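Local structure of carboxyltransferase domain-containing protein (Pyrococcus horikoshii, 2PHC) at residues 145-153 with 175-183. The protein is of uncharacterised function but belongs to the carboxyltransferase subdomain C and D family and is probably an ATP-binding hydrolase. Sequence-based numbering, arbitrary orientation.
Sequences ATPRLEKPR and SPGGWRIIG
Leu-149 N donates to Gly-178 O over 2.6 Å, a nearly linear bond between the loop 145-153 and segment 175-183, and farther along Arg-153 and Gly-177 form an antiparallel hydrogen-bonded pair: Gly-177 N reaches Arg-153 O at 3.1 Å, while the return bond from Arg-153 N to Gly-177 O is weak. Between these bonds the chains close up, Pro-152 CA lying 3.7 Å from Gly-178 CA.

Arg-180 supplies the side-chain hydrogen bond. A bend at chi2 (-66°) turns its chain toward the loop, and NE meets Pro-147 O at 3.1 Å in the plane of the guanidinium, which also makes a cation-pi contact with Phe-102 of helix 100-107.

The family belongs to the cyclophilin-like clan; here the loop after strand 134-138 passes over the start of strand 180-184, a member of the larger mixed sheet.

Van der Waals packing adds to this hold: the Leu-149 CD2 methyl sits over one face of the Arg-180 guanidinium, 3.2 Å from NH1, and the Thr-146 side chain crosses that of Arg-180 at about a right angle, its CG2 touching CG. With an alanine at the Arg-180 position, Pro-147 O would probably lose this donor and Leu-149 CD2 the flat group it packs on.

A single water links the two segments, accepting from Arg-153 NH1 at 2.9 Å and donating to Gly-177 O and Trp-179 O; Asp-99 forms a salt bridge with the same NH1.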
ATOM      1  N   ALA A 145      12.752  -3.375  -7.131  1.00 24.82           N
ATOM      2  CA  ALA A 145      13.566  -4.294  -6.329  1.00 26.27           C
ATOM      3  C   ALA A 145      15.083  -3.987  -6.498  1.00 26.62           C
ATOM      4  O   ALA A 145      15.537  -3.842  -7.639  1.00 29.32           O
ATOM      5  CB  ALA A 145      13.247  -5.752  -6.737  1.00 24.32           C
ATOM      6  N   THR A 146      15.858  -3.876  -5.414  1.00 26.59           N
ATOM      7  CA  THR A 146      17.288  -3.497  -5.515  1.00 26.41           C
ATOM      8  C   THR A 146      18.037  -4.012  -4.340  1.00 27.33           C
ATOM      9  O   THR A 146      17.694  -3.658  -3.167  1.00 27.28           O
ATOM     10  CB  THR A 146      17.528  -1.936  -5.579  1.00 25.33           C
ATOM     11  OG1 THR A 146      16.672  -1.360  -6.559  1.00 28.32           O
ATOM     12  CG2 THR A 146      18.997  -1.610  -5.967  1.00 28.19           C
ATOM     13  N   PRO A 147      19.131  -4.781  -4.602  1.00 28.70           N
ATOM     14  CA  PRO A 147      19.935  -5.340  -3.483  1.00 28.04           C
ATOM     15  C   PRO A 147      20.581  -4.246  -2.666  1.00 26.06           C
ATOM     16  O   PRO A 147      20.616  -3.155  -3.138  1.00 27.54           O
ATOM     17  CB  PRO A 147      20.975  -6.248  -4.164  1.00 28.51           C
ATOM     18  CG  PRO A 147      21.158  -5.624  -5.543  1.00 32.61           C
ATOM     19  CD  PRO A 147      19.693  -5.153  -5.920  1.00 28.91           C
ATOM     20  N   ARG A 148      20.949  -4.527  -1.408  1.00 26.07           N
ATOM     21  CA  ARG A 148      21.591  -3.613  -0.435  1.00 27.63           C
ATOM     22  C   ARG A 148      23.015  -3.119  -0.869  1.00 28.82           C
ATOM     23  O   ARG A 148      23.642  -3.710  -1.763  1.00 26.17           O
ATOM     24  CB  ARG A 148      21.803  -4.397   0.894  1.00 27.30           C
ATOM     25  CG  ARG A 148      20.530  -4.612   1.730  1.00 23.30           C
ATOM     26  CD  ARG A 148      20.757  -5.895   2.559  1.00 29.99           C
ATOM     27  NE  ARG A 148      19.579  -6.342   3.362  1.00 33.27           N
ATOM     28  CZ  ARG A 148      18.563  -7.096   2.921  1.00 28.56           C
ATOM     29  NH1 ARG A 148      18.483  -7.556   1.694  1.00 31.78           N
ATOM     30  NH2 ARG A 148      17.637  -7.440   3.743  1.00 29.55           N
ATOM     31  N   LEU A 149      23.534  -2.114  -0.181  1.00 29.61           N
ATOM     32  CA  LEU A 149      24.891  -1.682  -0.422  1.00 31.41           C
ATOM     33  C   LEU A 149      25.811  -2.833  -0.050  1.00 34.25           C
ATOM     34  O   LEU A 149      25.456  -3.707   0.774  1.00 33.61           O
ATOM     35  CB  LEU A 149      25.233  -0.414   0.333  1.00 31.86           C
ATOM     36  CG  LEU A 149      24.545   0.935  -0.018  1.00 31.07           C
ATOM     37  CD1 LEU A 149      24.940   1.848   1.030  1.00 30.49           C
ATOM     38  CD2 LEU A 149      25.041   1.486  -1.233  1.00 34.84           C
ATOM     39  N   GLU A 150      26.978  -2.883  -0.700  1.00 35.86           N
ATOM     40  CA  GLU A 150      27.896  -3.953  -0.407  1.00 40.22           C
ATOM     41  C   GLU A 150      28.444  -3.790   1.028  1.00 39.17           C
ATOM     42  O   GLU A 150      28.659  -4.753   1.756  1.00 39.82           O
ATOM     43  CB  GLU A 150      28.976  -4.101  -1.519  1.00 41.21           C
ATOM     44  CG  GLU A 150      29.408  -5.596  -1.888  1.00 47.81           C
ATOM     45  CD  GLU A 150      28.292  -6.752  -1.967  1.00 56.43           C
ATOM     46  OE1 GLU A 150      27.549  -6.841  -3.004  1.00 57.24           O
ATOM     47  OE2 GLU A 150      28.247  -7.631  -1.031  1.00 56.16           O
ATOM     48  N   LYS A 151      28.572  -2.553   1.450  1.00 40.00           N
ATOM     49  CA  LYS A 151      28.923  -2.258   2.800  1.00 41.09           C
ATOM     50  C   LYS A 151      27.966  -1.197   3.284  1.00 39.09           C
ATOM     51  O   LYS A 151      27.823  -0.166   2.647  1.00 40.02           O
ATOM     52  CB  LYS A 151      30.216  -1.576   2.631  1.00 42.97           C
ATOM     53  CD  LYS A 151      31.455   0.667   3.395  1.00 52.49           C
ATOM     54  CE  LYS A 151      31.358   2.190   3.166  1.00 54.66           C
ATOM     55  NZ  LYS A 151      32.414   2.750   2.226  1.00 55.47           N
ATOM     56  N   PRO A 152      27.375  -1.412   4.458  1.00 38.46           N
ATOM     57  CA  PRO A 152      26.482  -0.479   5.149  1.00 37.26           C
ATOM     58  C   PRO A 152      27.070   0.899   5.453  1.00 37.97           C
ATOM     59  O   PRO A 152      28.232   0.972   5.824  1.00 38.66           O
ATOM     60  CB  PRO A 152      26.196  -1.179   6.477  1.00 37.48           C
ATOM     61  CG  PRO A 152      26.517  -2.629   6.224  1.00 40.49           C
ATOM     62  CD  PRO A 152      27.557  -2.685   5.168  1.00 36.60           C
ATOM     63  N   ARG A 153      26.255   1.956   5.348  1.00 36.22           N
ATOM     64  CA  ARG A 153      26.543   3.248   5.883  1.00 37.81           C
ATOM     65  C   ARG A 153      26.510   3.222   7.398  1.00 40.38           C
ATOM     66  O   ARG A 153      25.805   2.376   7.989  1.00 40.55           O
ATOM     67  CB  ARG A 153      25.512   4.271   5.406  1.00 38.09           C
ATOM     68  CG  ARG A 153      25.599   4.590   3.943  1.00 36.63           C
ATOM     69  CD  ARG A 153      24.850   5.833   3.641  1.00 39.95           C
ATOM     70  NE  ARG A 153      25.018   6.096   2.209  1.00 41.83           N
ATOM     71  CZ  ARG A 153      24.188   5.679   1.280  1.00 43.97           C
ATOM     72  NH1 ARG A 153      23.070   5.003   1.650  1.00 40.70           N
ATOM     73  NH2 ARG A 153      24.470   5.943  -0.006  1.00 43.26           N
ATOM     74  N   SER A 175      20.908   5.577  12.427  1.00 34.95           N
ATOM     75  CA  SER A 175      21.359   4.237  12.737  1.00 33.77           C
ATOM     76  C   SER A 175      22.163   3.667  11.537  1.00 33.81           C
ATOM     77  O   SER A 175      22.149   4.244  10.446  1.00 32.60           O
ATOM     78  CB  SER A 175      20.175   3.323  13.180  1.00 35.62           C
ATOM     79  OG  SER A 175      18.948   3.538  12.473  1.00 33.95           O
ATOM     80  N   PRO A 176      22.937   2.587  11.759  1.00 31.76           N
ATOM     81  CA  PRO A 176      23.593   2.024  10.543  1.00 32.20           C
ATOM     82  C   PRO A 176      22.636   1.222   9.621  1.00 31.15           C
ATOM     83  O   PRO A 176      21.591   0.685  10.097  1.00 30.01           O
ATOM     84  CB  PRO A 176      24.730   1.111  11.110  1.00 32.26           C
ATOM     85  CG  PRO A 176      24.254   0.744  12.566  1.00 31.73           C
ATOM     86  CD  PRO A 176      23.267   1.868  13.010  1.00 32.03           C
ATOM     87  N   GLY A 177      22.996   1.084   8.333  1.00 29.54           N
ATOM     88  CA  GLY A 177      22.184   0.269   7.446  1.00 26.65           C
ATOM     89  C   GLY A 177      22.729   0.270   6.052  1.00 27.39           C
ATOM     90  O   GLY A 177      23.327   1.252   5.622  1.00 27.29           O
ATOM     91  N   GLY A 178      22.549  -0.838   5.335  1.00 24.50           N
ATOM     92  CA  GLY A 178      22.955  -0.808   3.978  1.00 25.84           C
ATOM     93  C   GLY A 178      21.857  -0.825   2.933  1.00 24.83           C
ATOM     94  O   GLY A 178      22.177  -1.297   1.876  1.00 22.67           O
ATOM     95  N   TRP A 179      20.637  -0.316   3.259  1.00 23.33           N
ATOM     96  CA  TRP A 179      19.439  -0.307   2.380  1.00 25.01           C
ATOM     97  C   TRP A 179      19.645   0.832   1.383  1.00 25.64           C
ATOM     98  O   TRP A 179      20.325   1.782   1.722  1.00 26.44           O
ATOM     99  CB  TRP A 179      18.105  -0.045   3.183  1.00 23.40           C
ATOM    100  CG  TRP A 179      17.559  -1.309   3.897  1.00 26.29           C
ATOM    101  CD1 TRP A 179      18.319  -2.254   4.539  1.00 25.69           C
ATOM    102  CD2 TRP A 179      16.180  -1.788   4.005  1.00 27.75           C
ATOM    103  NE1 TRP A 179      17.545  -3.287   5.020  1.00 25.92           N
ATOM    104  CE2 TRP A 179      16.225  -3.028   4.725  1.00 28.59           C
ATOM    105  CE3 TRP A 179      14.939  -1.312   3.581  1.00 29.17           C
ATOM    106  CZ2 TRP A 179      15.069  -3.786   5.014  1.00 23.18           C
ATOM    107  CZ3 TRP A 179      13.752  -2.117   3.866  1.00 26.43           C
ATOM    108  CH2 TRP A 179      13.856  -3.320   4.585  1.00 25.32           C
ATOM    109  N   ARG A 180      19.073   0.744   0.174  1.00 25.51           N
ATOM    110  CA  ARG A 180      19.194   1.827  -0.816  1.00 25.34           C
ATOM    111  C   ARG A 180      18.282   2.902  -0.418  1.00 25.32           C
ATOM    112  O   ARG A 180      17.078   2.711  -0.496  1.00 26.04           O
ATOM    113  CB  ARG A 180      18.882   1.366  -2.267  1.00 24.10           C
ATOM    114  CG  ARG A 180      19.865   0.334  -2.769  1.00 24.54           C
ATOM    115  CD  ARG A 180      21.369   0.782  -2.982  1.00 20.05           C
ATOM    116  NE  ARG A 180      22.157  -0.422  -3.374  1.00 24.80           N
ATOM    117  CZ  ARG A 180      23.376  -0.377  -3.942  1.00 27.32           C
ATOM    118  NH1 ARG A 180      23.974   0.805  -4.212  1.00 21.37           N
ATOM    119  NH2 ARG A 180      23.968  -1.494  -4.279  1.00 21.63           N
ATOM    120  N   ILE A 181      18.834   4.039  -0.011  1.00 25.31           N
ATOM    121  CA  ILE A 181      18.020   5.165   0.461  1.00 26.57           C
ATOM    122  C   ILE A 181      17.545   6.110  -0.652  1.00 27.58           C
ATOM    123  O   ILE A 181      18.386   6.711  -1.335  1.00 30.18           O
ATOM    124  CB  ILE A 181      18.729   5.956   1.534  1.00 24.31           C
ATOM    125  CG1 ILE A 181      19.344   5.023   2.622  1.00 26.86           C
ATOM    126  CG2 ILE A 181      17.831   7.013   2.054  1.00 26.83           C
ATOM    127  CD1 ILE A 181      18.282   4.053   3.424  1.00 21.30           C
ATOM    128  N   ILE A 182      16.214   6.274  -0.778  1.00 26.17           N
ATOM    129  CA  ILE A 182      15.517   6.952  -1.909  1.00 24.30           C
ATOM    130  C   ILE A 182      14.761   8.228  -1.471  1.00 24.27           C
ATOM    131  O   ILE A 182      14.258   8.969  -2.282  1.00 24.74           O
ATOM    132  CB  ILE A 182      14.577   5.950  -2.714  1.00 24.44           C
ATOM    133  CG1 ILE A 182      13.316   5.498  -1.907  1.00 22.96           C
ATOM    134  CG2 ILE A 182      15.357   4.705  -3.218  1.00 21.72           C
ATOM    135  CD1 ILE A 182      12.205   4.837  -2.836  1.00 14.58           C
ATOM    136  N   GLY A 183      14.734   8.537  -0.188  1.00 23.39           N
ATOM    137  CA  GLY A 183      13.839   9.587   0.243  1.00 23.34           C
ATOM    138  C   GLY A 183      13.959   9.691   1.727  1.00 24.66           C
ATOM    139  O   GLY A 183      14.555   8.793   2.335  1.00 25.37           O
TER
HETATM  140  O   HOH W   1      22.165   3.111   3.654  1.00 22.40           O